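Local coordinates for protein UDP-glucose 4-epimerase (Brucella abortus, PDB 4TWR) that probably interconverts UDP-glucose and UDP-galactose by inverting the sugar at C4, with a bound NAD as its redox cofactor, at residues A[86-91]-A[196-201]; A[129-134]-A[143-148]; A[37-42]-A[56-61]. All blocks are in the same frame, centred on the assembly; numbering follows the deposited sequence.

Contact 1: A[86-91]-A[196-201]; sequences SAYVGE and PETHLI. With ZN (zinc ion), chain C; NAD (nicotinamide-adenine-dinucleotide), chain B.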
loop_
_atom_site.group_PDB
_atom_site.type_symbol
_atom_site.label_atom_id
_atom_site.label_comp_id
_atom_site.label_asym_id
_atom_site.label_seq_id
_atom_site.Cartn_x
_atom_site.Cartn_y
_atom_site.Cartn_z
ATOM N N SER A 86 4.415 -5.600 7.240
ATOM C CA SER A 86 5.362 -5.863 6.161
ATOM C C SER A 86 4.927 -7.100 5.352
ATOM O O SER A 86 4.224 -7.980 5.860
ATOM C CB SER A 86 6.782 -6.050 6.715
ATOM O OG SER A 86 7.166 -4.965 7.554
ATOM N N ALA A 87 5.355 -7.168 4.095
ATOM C CA ALA A 87 4.890 -8.233 3.221
ATOM C C ALA A 87 5.820 -8.385 2.055
ATOM O O ALA A 87 6.209 -7.399 1.420
ATOM C CB ALA A 87 3.474 -7.958 2.731
ATOM N N TYR A 88 6.188 -9.627 1.777
ATOM C CA TYR A 88 6.934 -9.909 0.585
ATOM C C TYR A 88 6.034 -10.745 -0.307
ATOM O O TYR A 88 5.227 -11.546 0.179
ATOM C CB TYR A 88 8.253 -10.611 0.909
ATOM C CG TYR A 88 9.144 -9.799 1.833
ATOM C CD1 TYR A 88 9.937 -8.765 1.336
ATOM C CD2 TYR A 88 9.191 -10.064 3.202
ATOM C CE1 TYR A 88 10.747 -8.013 2.176
ATOM C CE2 TYR A 88 9.998 -9.321 4.049
ATOM C CZ TYR A 88 10.774 -8.298 3.534
ATOM O OH TYR A 88 11.584 -7.565 4.373
ATOM N N VAL A 89 6.142 -10.503 -1.610
ATOM C CA VAL A 89 5.331 -11.181 -2.614
ATOM C C VAL A 89 5.637 -12.671 -2.642
ATOM O O VAL A 89 6.757 -13.061 -2.927
ATOM C CB VAL A 89 5.569 -10.577 -4.006
ATOM C CG1 VAL A 89 4.870 -11.410 -5.074
ATOM C CG2 VAL A 89 5.113 -9.103 -4.023
ATOM N N GLY A 90 4.647 -13.493 -2.292
ATOM C CA GLY A 90 4.801 -14.940 -2.321
ATOM C C GLY A 90 5.133 -15.603 -0.992
ATOM O O GLY A 90 4.955 -16.809 -0.838
ATOM N N GLU A 91 5.598 -14.818 -0.026
ATOM C CA GLU A 91 6.093 -15.343 1.244
ATOM C C GLU A 91 5.007 -15.890 2.193
ATOM O O GLU A 91 5.302 -16.721 3.054
ATOM C CB GLU A 91 6.880 -14.239 1.979
ATOM C CG GLU A 91 7.442 -14.640 3.346
ATOM C CD GLU A 91 7.813 -13.462 4.248
ATOM O OE1 GLU A 91 7.115 -12.421 4.247
ATOM O OE2 GLU A 91 8.809 -13.584 4.990
ATOM N N PRO A 196 14.445 -8.036 1.017
ATOM C CA PRO A 196 14.435 -8.083 -0.441
ATOM C C PRO A 196 13.342 -7.243 -1.072
ATOM O O PRO A 196 12.271 -7.045 -0.488
ATOM C CB PRO A 196 14.192 -9.563 -0.732
ATOM C CG PRO A 196 13.353 -9.991 0.390
ATOM C CD PRO A 196 13.935 -9.296 1.590
ATOM N N GLU A 197 13.641 -6.737 -2.259
ATOM C CA GLU A 197 12.681 -5.982 -3.044
ATOM C C GLU A 197 11.887 -6.941 -3.909
ATOM O O GLU A 197 12.433 -7.568 -4.817
ATOM C CB GLU A 197 13.394 -4.943 -3.908
ATOM C CG GLU A 197 12.467 -4.165 -4.795
ATOM C CD GLU A 197 11.422 -3.399 -3.986
ATOM O OE1 GLU A 197 11.763 -2.326 -3.442
ATOM O OE2 GLU A 197 10.276 -3.885 -3.884
ATOM N N THR A 198 10.595 -7.061 -3.632
ATOM C CA THR A 198 9.796 -8.073 -4.310
ATOM C C THR A 198 8.742 -7.480 -5.242
ATOM O O THR A 198 8.027 -8.213 -5.917
ATOM C CB THR A 198 9.108 -8.996 -3.283
ATOM O OG1 THR A 198 8.193 -8.237 -2.492
ATOM C CG2 THR A 198 10.146 -9.620 -2.361
ATOM N N HIS A 199 8.647 -6.153 -5.284
ATOM C CA HIS A 199 7.647 -5.499 -6.130
ATOM C C HIS A 199 8.157 -5.332 -7.547
ATOM O O HIS A 199 9.342 -5.106 -7.771
ATOM C CB HIS A 199 7.234 -4.163 -5.528
ATOM C CG HIS A 199 6.654 -4.312 -4.160
ATOM N ND1 HIS A 199 7.354 -3.994 -3.019
ATOM C CD2 HIS A 199 5.475 -4.833 -3.745
ATOM C CE1 HIS A 199 6.613 -4.272 -1.958
ATOM N NE2 HIS A 199 5.470 -4.789 -2.373
ATOM N N LEU A 200 7.236 -5.447 -8.491
ATOM C CA LEU A 200 7.585 -5.671 -9.889
ATOM C C LEU A 200 8.366 -4.531 -10.511
ATOM O O LEU A 200 9.424 -4.749 -11.102
ATOM C CB LEU A 200 6.328 -5.922 -10.708
ATOM C CG LEU A 200 6.679 -6.216 -12.166
ATOM C CD1 LEU A 200 7.327 -7.592 -12.274
ATOM C CD2 LEU A 200 5.469 -6.115 -13.050
ATOM N N ILE A 201 7.851 -3.313 -10.399
ATOM C CA ILE A 201 8.500 -2.195 -11.064
ATOM C C ILE A 201 9.899 -1.909 -10.494
ATOM O O ILE A 201 10.846 -1.687 -11.262
ATOM C CB ILE A 201 7.621 -0.938 -11.014
ATOM C CG1 ILE A 201 6.321 -1.202 -11.772
ATOM C CG2 ILE A 201 8.360 0.242 -11.592
ATOM C CD1 ILE A 201 5.490 0.026 -12.012
HETATM ZN ZN ZN C . 9.001 -2.974 -2.671
HETATM P PA NAD B . 6.901 -1.110 3.999
HETATM O O1A NAD B . 7.367 -2.420 4.607
HETATM O O2A NAD B . 7.794 -0.089 3.355
HETATM O O5B NAD B . 6.294 -0.233 5.381
HETATM C C5B NAD B . 5.864 -1.089 6.408
HETATM C C4B NAD B . 6.209 -0.375 7.733
HETATM O O4B NAD B . 5.568 -1.021 8.872
HETATM C C3B NAD B . 7.728 -0.520 7.874
HETATM O O3B NAD B . 8.206 0.751 8.208
HETATM C C2B NAD B . 7.867 -1.531 9.044
HETATM O O2B NAD B . 9.023 -1.264 9.792
HETATM C C1B NAD B . 6.573 -1.199 9.885
HETATM N N9A NAD B . 6.097 -2.366 10.680
HETATM C C8A NAD B . 5.880 -3.707 10.268
HETATM N N7A NAD B . 5.439 -4.485 11.260
HETATM C C5A NAD B . 5.363 -3.623 12.372
HETATM C C6A NAD B . 4.961 -3.840 13.731
HETATM N N6A NAD B . 4.569 -5.089 14.160
HETATM N N1A NAD B . 4.985 -2.826 14.596
HETATM C C2A NAD B . 5.393 -1.606 14.144
HETATM N N3A NAD B . 5.805 -1.230 12.900
HETATM C C4A NAD B . 5.769 -2.298 12.023
HETATM O O3 NAD B . 5.612 -1.650 3.259
HETATM P PN NAD B . 4.675 -0.631 2.436
HETATM O O1N NAD B . 4.017 -1.200 1.207
HETATM O O2N NAD B . 5.217 0.724 2.709
HETATM O O5D NAD B . 3.288 -0.422 3.410
HETATM C C5D NAD B . 2.724 -1.595 3.681
HETATM C C4D NAD B . 1.310 -1.250 4.010
HETATM O O4D NAD B . 0.719 -0.871 2.752
HETATM C C3D NAD B . 0.584 -2.520 4.533
HETATM O O3D NAD B . -0.429 -2.063 5.361
HETATM C C2D NAD B . -0.017 -3.101 3.275
HETATM O O2D NAD B . -1.303 -3.629 3.467
HETATM C C1D NAD B . -0.265 -1.801 2.461
HETATM N N1N NAD B . -0.182 -2.225 0.981
HETATM C C2N NAD B . 1.004 -2.013 0.288
HETATM C C3N NAD B . 1.034 -2.424 -1.070
HETATM C C7N NAD B . 2.277 -2.217 -1.868
HETATM O O7N NAD B . 2.267 -2.475 -3.075
HETATM N N7N NAD B . 3.414 -1.746 -1.236
HETATM C C4N NAD B . -0.093 -3.018 -1.645
HETATM C C5N NAD B . -1.254 -3.222 -0.926
HETATM C C6N NAD B . -1.291 -2.821 0.418
#

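Contact 2: A[129-134]-A[143-148]; sequences ATYGVP and EAQNPI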
loop_
_atom_site.group_PDB
_atom_site.type_symbol
_atom_site.label_atom_id
_atom_site.label_comp_id
_atom_site.label_asym_id
_atom_site.label_seq_id
_atom_site.Cartn_x
_atom_site.Cartn_y
_atom_site.Cartn_z
ATOM N N ALA A 129 -5.915 -7.795 -2.723
ATOM C CA ALA A 129 -5.684 -9.232 -2.604
ATOM C C ALA A 129 -6.831 -9.903 -1.852
ATOM O O ALA A 129 -7.048 -11.104 -1.995
ATOM C CB ALA A 129 -4.353 -9.509 -1.902
ATOM N N THR A 130 -7.565 -9.124 -1.058
ATOM C CA THR A 130 -8.713 -9.654 -0.329
ATOM C C THR A 130 -9.780 -10.230 -1.269
ATOM O O THR A 130 -10.559 -11.092 -0.872
ATOM C CB THR A 130 -9.368 -8.580 0.560
ATOM O OG1 THR A 130 -9.713 -7.442 -0.238
ATOM C CG2 THR A 130 -8.417 -8.144 1.664
ATOM N N TYR A 131 -9.809 -9.762 -2.513
ATOM C CA TYR A 131 -10.819 -10.232 -3.459
ATOM C C TYR A 131 -10.497 -11.623 -4.000
ATOM O O TYR A 131 -11.396 -12.435 -4.228
ATOM C CB TYR A 131 -10.969 -9.255 -4.625
ATOM C CG TYR A 131 -11.519 -7.901 -4.243
ATOM C CD1 TYR A 131 -12.773 -7.773 -3.653
ATOM C CD2 TYR A 131 -10.793 -6.746 -4.490
ATOM C CE1 TYR A 131 -13.278 -6.527 -3.309
ATOM C CE2 TYR A 131 -11.290 -5.503 -4.150
ATOM C CZ TYR A 131 -12.532 -5.400 -3.562
ATOM O OH TYR A 131 -13.019 -4.156 -3.231
ATOM N N GLY A 132 -9.213 -11.902 -4.199
ATOM C CA GLY A 132 -8.820 -13.127 -4.867
ATOM C C GLY A 132 -9.133 -13.004 -6.343
ATOM O O GLY A 132 -8.968 -11.930 -6.931
ATOM N N VAL A 133 -9.593 -14.092 -6.950
ATOM C CA VAL A 133 -9.918 -14.060 -8.371
ATOM C C VAL A 133 -11.347 -13.550 -8.568
ATOM O O VAL A 133 -12.302 -14.083 -7.998
ATOM C CB VAL A 133 -9.717 -15.443 -9.035
ATOM C CG1 VAL A 133 -8.251 -15.824 -8.981
ATOM C CG2 VAL A 133 -10.556 -16.512 -8.361
ATOM N N PRO A 134 -11.489 -12.487 -9.366
ATOM C CA PRO A 134 -12.748 -11.757 -9.536
ATOM C C PRO A 134 -13.675 -12.350 -10.585
ATOM O O PRO A 134 -13.234 -13.091 -11.463
ATOM C CB PRO A 134 -12.282 -10.366 -9.968
ATOM C CG PRO A 134 -10.927 -10.580 -10.601
ATOM C CD PRO A 134 -10.428 -11.956 -10.238
ATOM N N GLU A 143 -17.692 -7.148 -5.073
ATOM C CA GLU A 143 -17.114 -8.443 -5.429
ATOM C C GLU A 143 -16.855 -9.276 -4.188
ATOM O O GLU A 143 -16.448 -8.744 -3.152
ATOM C CB GLU A 143 -15.811 -8.263 -6.212
ATOM C CG GLU A 143 -15.150 -9.570 -6.640
ATOM C CD GLU A 143 -15.927 -10.298 -7.727
ATOM O OE1 GLU A 143 -16.551 -9.621 -8.574
ATOM O OE2 GLU A 143 -15.911 -11.547 -7.734
ATOM N N ALA A 144 -17.107 -10.578 -4.286
ATOM C CA ALA A 144 -16.876 -11.465 -3.156
ATOM C C ALA A 144 -15.399 -11.434 -2.766
ATOM O O ALA A 144 -14.522 -11.281 -3.619
ATOM C CB ALA A 144 -17.317 -12.878 -3.486
ATOM N N GLN A 145 -15.125 -11.546 -1.474
ATOM C CA GLN A 145 -13.745 -11.542 -1.015
ATOM C C GLN A 145 -13.305 -12.957 -0.657
ATOM O O GLN A 145 -13.504 -13.429 0.464
ATOM C CB GLN A 145 -13.577 -10.585 0.172
ATOM C CG GLN A 145 -13.698 -9.121 -0.224
ATOM C CD GLN A 145 -13.622 -8.179 0.968
ATOM O OE1 GLN A 145 -14.505 -8.169 1.823
ATOM N NE2 GLN A 145 -12.550 -7.400 1.039
ATOM N N ASN A 146 -12.714 -13.631 -1.637
ATOM C CA ASN A 146 -12.200 -14.985 -1.467
ATOM C C ASN A 146 -10.714 -15.013 -1.756
ATOM O O ASN A 146 -10.303 -15.401 -2.849
ATOM C CB ASN A 146 -12.915 -15.973 -2.400
ATOM C CG ASN A 146 -14.419 -15.849 -2.341
ATOM O OD1 ASN A 146 -15.040 -16.179 -1.329
ATOM N ND2 ASN A 146 -15.018 -15.385 -3.435
ATOM N N PRO A 147 -9.900 -14.583 -0.785
ATOM C CA PRO A 147 -8.453 -14.507 -0.994
ATOM C C PRO A 147 -7.826 -15.889 -1.171
ATOM O O PRO A 147 -8.347 -16.883 -0.663
ATOM C CB PRO A 147 -7.944 -13.816 0.282
ATOM C CG PRO A 147 -9.018 -14.028 1.299
ATOM C CD PRO A 147 -10.305 -14.045 0.529
ATOM N N ILE A 148 -6.714 -15.947 -1.891
ATOM C CA ILE A 148 -6.144 -17.232 -2.259
ATOM C C ILE A 148 -4.816 -17.500 -1.563
ATOM O O ILE A 148 -4.152 -18.483 -1.859
ATOM C CB ILE A 148 -5.961 -17.336 -3.790
ATOM C CG1 ILE A 148 -5.006 -16.253 -4.296
ATOM C CG2 ILE A 148 -7.313 -17.237 -4.492
ATOM C CD1 ILE A 148 -4.799 -16.275 -5.793
HETATM O O HOH W 1 -5.565 -13.487 -2.682
HETATM O O HOH W 2 -10.733 -16.368 -5.272
#

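Contact 3: A[37-42]-A[56-61]; sequences APVVYD and DFVEGD. With NAD (nicotinamide-adenine-dinucleotide), chain B.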
loop_
_atom_site.group_PDB
_atom_site.type_symbol
_atom_site.label_atom_id
_atom_site.label_comp_id
_atom_site.label_asym_id
_atom_site.label_seq_id
_atom_site.Cartn_x
_atom_site.Cartn_y
_atom_site.Cartn_z
ATOM N N ALA A 37 0.421 17.182 12.233
ATOM C CA ALA A 37 1.705 16.802 12.790
ATOM C C ALA A 37 1.771 15.287 12.819
ATOM O O ALA A 37 1.282 14.671 13.752
ATOM C CB ALA A 37 1.893 17.384 14.199
ATOM N N PRO A 38 2.349 14.682 11.776
ATOM C CA PRO A 38 2.453 13.223 11.763
ATOM C C PRO A 38 3.368 12.745 12.872
ATOM O O PRO A 38 4.437 13.308 13.078
ATOM C CB PRO A 38 3.052 12.923 10.381
ATOM C CG PRO A 38 3.857 14.128 10.059
ATOM C CD PRO A 38 3.062 15.300 10.638
ATOM N N VAL A 39 2.932 11.716 13.586
ATOM C CA VAL A 39 3.753 11.069 14.586
ATOM C C VAL A 39 3.921 9.632 14.150
ATOM O O VAL A 39 2.946 8.898 14.055
ATOM C CB VAL A 39 3.122 11.117 15.989
ATOM C CG1 VAL A 39 3.965 10.314 16.970
ATOM C CG2 VAL A 39 2.993 12.563 16.466
ATOM N N VAL A 40 5.152 9.241 13.861
ATOM C CA VAL A 40 5.391 7.905 13.317
ATOM C C VAL A 40 5.674 6.940 14.453
ATOM O O VAL A 40 6.490 7.233 15.324
ATOM C CB VAL A 40 6.571 7.907 12.317
ATOM C CG1 VAL A 40 6.986 6.467 11.941
ATOM C CG2 VAL A 40 6.215 8.694 11.070
ATOM N N TYR A 41 4.993 5.793 14.427
ATOM C CA TYR A 41 5.209 4.705 15.372
ATOM C C TYR A 41 5.604 3.499 14.527
ATOM O O TYR A 41 4.838 3.050 13.693
ATOM C CB TYR A 41 3.938 4.443 16.190
ATOM C CG TYR A 41 4.100 3.395 17.265
ATOM C CD1 TYR A 41 3.975 2.043 16.964
ATOM C CD2 TYR A 41 4.376 3.755 18.582
ATOM C CE1 TYR A 41 4.121 1.085 17.940
ATOM C CE2 TYR A 41 4.515 2.801 19.574
ATOM C CZ TYR A 41 4.393 1.464 19.243
ATOM O OH TYR A 41 4.535 0.492 20.213
ATOM N N ASP A 42 6.820 3.003 14.692
ATOM C CA ASP A 42 7.340 2.053 13.708
ATOM C C ASP A 42 8.423 1.235 14.364
ATOM O O ASP A 42 9.162 1.762 15.206
ATOM C CB ASP A 42 7.897 2.803 12.490
ATOM C CG ASP A 42 8.034 1.919 11.272
ATOM O OD1 ASP A 42 8.811 0.948 11.337
ATOM O OD2 ASP A 42 7.370 2.221 10.253
ATOM N N ASP A 56 7.674 13.775 15.045
ATOM C CA ASP A 56 8.268 12.918 16.065
ATOM C C ASP A 56 8.348 11.469 15.593
ATOM O O ASP A 56 7.586 11.042 14.730
ATOM C CB ASP A 56 7.475 12.989 17.374
ATOM C CG ASP A 56 7.743 14.271 18.154
ATOM O OD1 ASP A 56 8.449 15.143 17.621
ATOM O OD2 ASP A 56 7.256 14.403 19.297
ATOM N N PHE A 57 9.297 10.742 16.162
ATOM C CA PHE A 57 9.453 9.314 15.910
ATOM C C PHE A 57 9.377 8.588 17.227
ATOM O O PHE A 57 10.045 8.964 18.190
ATOM C CB PHE A 57 10.784 9.017 15.214
ATOM C CG PHE A 57 11.086 7.541 15.083
ATOM C CD1 PHE A 57 10.181 6.692 14.472
ATOM C CD2 PHE A 57 12.283 7.011 15.555
ATOM C CE1 PHE A 57 10.462 5.316 14.331
ATOM C CE2 PHE A 57 12.568 5.653 15.419
ATOM C CZ PHE A 57 11.656 4.805 14.819
ATOM N N VAL A 58 8.529 7.570 17.275
ATOM C CA VAL A 58 8.509 6.646 18.385
ATOM C C VAL A 58 8.832 5.258 17.863
ATOM O O VAL A 58 8.040 4.697 17.109
ATOM C CB VAL A 58 7.150 6.614 19.063
ATOM C CG1 VAL A 58 7.182 5.681 20.259
ATOM C CG2 VAL A 58 6.739 8.025 19.480
ATOM N N GLU A 59 9.979 4.708 18.245
ATOM C CA GLU A 59 10.302 3.325 17.866
ATOM C C GLU A 59 9.478 2.409 18.749
ATOM O O GLU A 59 9.480 2.546 19.972
ATOM C CB GLU A 59 11.793 3.014 18.026
ATOM C CG GLU A 59 12.236 1.673 17.386
ATOM C CD GLU A 59 11.840 0.423 18.197
ATOM O OE1 GLU A 59 12.098 0.385 19.418
ATOM O OE2 GLU A 59 11.277 -0.532 17.606
ATOM N N GLY A 60 8.765 1.477 18.140
ATOM C CA GLY A 60 7.934 0.573 18.913
ATOM C C GLY A 60 7.229 -0.406 18.012
ATOM O O GLY A 60 7.041 -0.143 16.819
ATOM N N ASP A 61 6.851 -1.536 18.591
ATOM C CA ASP A 61 6.069 -2.557 17.901
ATOM C C ASP A 61 4.582 -2.394 18.209
ATOM O O ASP A 61 4.226 -2.112 19.357
ATOM C CB ASP A 61 6.533 -3.960 18.326
ATOM C CG ASP A 61 6.192 -5.021 17.280
ATOM O OD1 ASP A 61 4.984 -5.325 17.087
ATOM O OD2 ASP A 61 7.138 -5.522 16.623
HETATM P PA NAD B . 6.901 -1.110 3.999
HETATM O O1A NAD B . 7.367 -2.420 4.607
HETATM O O2A NAD B . 7.794 -0.089 3.355
HETATM O O5B NAD B . 6.294 -0.233 5.381
HETATM C C5B NAD B . 5.864 -1.089 6.408
HETATM C C4B NAD B . 6.209 -0.375 7.733
HETATM O O4B NAD B . 5.568 -1.021 8.872
HETATM C C3B NAD B . 7.728 -0.520 7.874
HETATM O O3B NAD B . 8.206 0.751 8.208
HETATM C C2B NAD B . 7.867 -1.531 9.044
HETATM O O2B NAD B . 9.023 -1.264 9.792
HETATM C C1B NAD B . 6.573 -1.199 9.885
HETATM N N9A NAD B . 6.097 -2.366 10.680
HETATM C C8A NAD B . 5.880 -3.707 10.268
HETATM N N7A NAD B . 5.439 -4.485 11.260
HETATM C C5A NAD B . 5.363 -3.623 12.372
HETATM C C6A NAD B . 4.961 -3.840 13.731
HETATM N N6A NAD B . 4.569 -5.089 14.160
HETATM N N1A NAD B . 4.985 -2.826 14.596
HETATM C C2A NAD B . 5.393 -1.606 14.144
HETATM N N3A NAD B . 5.805 -1.230 12.900
HETATM C C4A NAD B . 5.769 -2.298 12.023
HETATM O O3 NAD B . 5.612 -1.650 3.259
HETATM P PN NAD B . 4.675 -0.631 2.436
HETATM O O1N NAD B . 4.017 -1.200 1.207
HETATM O O2N NAD B . 5.217 0.724 2.709
HETATM O O5D NAD B . 3.288 -0.422 3.410
HETATM C C5D NAD B . 2.724 -1.595 3.681
HETATM C C4D NAD B . 1.310 -1.250 4.010
HETATM O O4D NAD B . 0.719 -0.871 2.752
HETATM C C3D NAD B . 0.584 -2.520 4.533
HETATM O O3D NAD B . -0.429 -2.063 5.361
HETATM C C2D NAD B . -0.017 -3.101 3.275
HETATM O O2D NAD B . -1.303 -3.629 3.467
HETATM C C1D NAD B . -0.265 -1.801 2.461
HETATM N N1N NAD B . -0.182 -2.225 0.981
HETATM C C2N NAD B . 1.004 -2.013 0.288
HETATM C C3N NAD B . 1.034 -2.424 -1.070
HETATM C C7N NAD B . 2.277 -2.217 -1.868
HETATM O O7N NAD B . 2.267 -2.475 -3.075
HETATM N N7N NAD B . 3.414 -1.746 -1.236
HETATM C C4N NAD B . -0.093 -3.018 -1.645
HETATM C C5N NAD B . -1.254 -3.222 -0.926
HETATM C C6N NAD B . -1.291 -2.821 0.418
HETATM O O HOH W 3 6.798 11.921 12.225
HETATM O O HOH W 4 5.163 15.321 15.171
#

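Contact 1: A[86-91]-A[196-201]
Beside a zinc site at the NAD cleft of this Rossmann-fold epimerase, Tyr88 and Val89 of the loop 86-91 lean on Pro196 and Thr198, just ahead of helix 200-208. The polar tie is the hydrogen bond from Val89 N to Thr198 OG1, 3.2 Å long and almost straight at 176°. Thr198 presents this oxygen by setting it between its own backbone N and carbonyl carbon (chi1 63°), which turns CG2 to the tyrosine instead. One threonine thus serves both neighbours, its hydroxyl bonding to Val89 and its methyl lying 3.8 Å from Tyr88 CD1, at the ring edge. The Val89 side chain runs past that of Thr198 in the opposite direction, and its CG2 branch rests 3.5 Å from Thr198 OG1.

Further out, the side chains of Tyr88 and Pro196 cross at about a right angle, with Tyr88 CE1 3.5 Å from Pro196 CD. The same ring edge also meets the Pro196 carbonyl oxygen, 3.2 Å from Tyr88 CE1. Pro196 itself follows a cis peptide bond.

The residues flanking Thr198 bind the metal. Glu197 OE2 and His199 ND1 each bind zinc at 2.0 Å, and Glu192 and His194 complete the four ligands. Glu197 OE2 also accepts a bond from His199 N through its anti lone pair, so a single carboxylate oxygen ties together the metal and the backbone at the N-cap of helix 200-208. On the other segment, Ser86 OG bonds to Thr46 OG1 and approaches adenine C8A. A loop following a sheet strand and bordering the dinucleotide is typical of Rossmann-type dehydrogenases and epimerases; here it is joined to a two-glutamate, two-histidine zinc site.

Contact 2: A[129-134]-A[143-148]
In the Rossmann-type domain, the connection from strand 121-125 to helix 150-169 folds back on itself where Tyr131 and Thr130 meet Asn146 and Gln145. The link between backbones is Asn146 N to Tyr131 O, 3.1 Å. Next to it, Asn146 O lies 3.4 Å from Gly132 CA in a CA-H...O contact; Gly132 has positive phi and no side chain, which lets the carbonyl come this close.

Thr130 and Gln145 lie side by side with their side chains pointing the same way. Gln145 NE2 reaches Thr130 OG1 at 3.1 Å in a weak, bent bond (149°), and the same amide nitrogen also binds Glu159 OE1 on helix 150-169. Thr130 OG1 is bonded to Ser127 O as well, and Ser127 O is the stronger partner of that hydroxyl. The Tyr131 ring sits against Gln145 CG, 3.8 Å from CD1, its plane turned 43° from the amide. The CB of Tyr131 starts away from the opposite segment, and chi1 of -66°, with CG anti to the carbonyl carbon, brings the ring back beside Glu143 and Gln145, with Glu143 O at its edge. The tyrosine hydroxyl is fixed farther on by Asn260 and Arg177.

Pro147 packs its CD against Thr130 O, while Ala129 and Thr130 touch Tyr151 and Lys155, spaced as in the YxxxK motif of this superfamily; Lys155 also binds NAD. At the outer end Glu143 OE2, bonded to Ser135 N, lies against Pro134 CA. Two waters bridge the segments: one joins Ala129 O to Ile148 N, and the other accepts from Val133 N and donates to Asn146 O at 2.6 Å.

Contact 3: A[37-42]-A[56-61]
Tyr41 OH donates to Asp61 O at 2.8 Å, and Val58 N gives an equally short, nearly straight bond (171°) to Val40 O. Together they join two neighbouring parallel strands, 37-42 and the outermost 57-59, of the Rossmann sheet. The ladder continues with Val40 N to Asp56 O, Asp42 N to Val58 O, and Gly60 N to Asp42 O at 3.0 Å. The last of these lies just past strand 57-59.

The C-terminal ends of both segments hold the adenosine half of NAD. Asp42 takes the two ribose hydroxyls one to each oxygen, O2B to OD1 and O3B to OD2, both at 2.7 Å. An acidic residue in this place, at the end of the second strand, is the usual mark of NAD rather than NADP binding. Leu44 N and Ala20 N also bond to the Asp42 carboxylate and position it. Asp61 OD1 receives adenine N6A at 3.0 Å, and its carboxylate is steadied by Asn43 and Leu63.

The Tyr41 side chain extends along the partner strand with CG anti to the backbone N (chi1 -176°), which carries the ring past Val58 and its hydroxyl to Asp61. Tyr41 CD2 touches Val58 CG1 at 3.8 Å, and CE1 comes close to Gly60 O; helix 65-75 packs on the tyrosine through Leu68 and Thr71. On the other face of the sheet, the Phe57 ring packs beside Val40 and Asp42, CD1 toward Val40 CG1 and CE1 toward Asp42 CB, with Glu59 N above the centre of one ring face. At the opposite end a water donates to both Pro38 O and Asp56 O, and a second one accepts from Asp56 N while donating to Pro38 O at 3.0 Å.

How the contacts relate
From the N terminus, contact 3 comes first: after strand 37-42 the chain makes a 13-residue excursion and returns as the edge strand beside it. It is complete before contact 1 opens at 86-91. Contact 1 closes only at 196-201, joining the loop after strand 79-82 to the zinc-binding lead-in of helix 200-208. Contact 2 falls wholly within that span, where 129-134 and 143-148 pinch off eight residues. None of the three cross. Contacts 1 and 3 both touch NAD, with nearest atoms about 7 Å apart. Contact 2 lies across the centre of the chain from contact 3, their centres about 32 Å apart, and joins the two arms of the connection between strand 121-125 and helix 150-169.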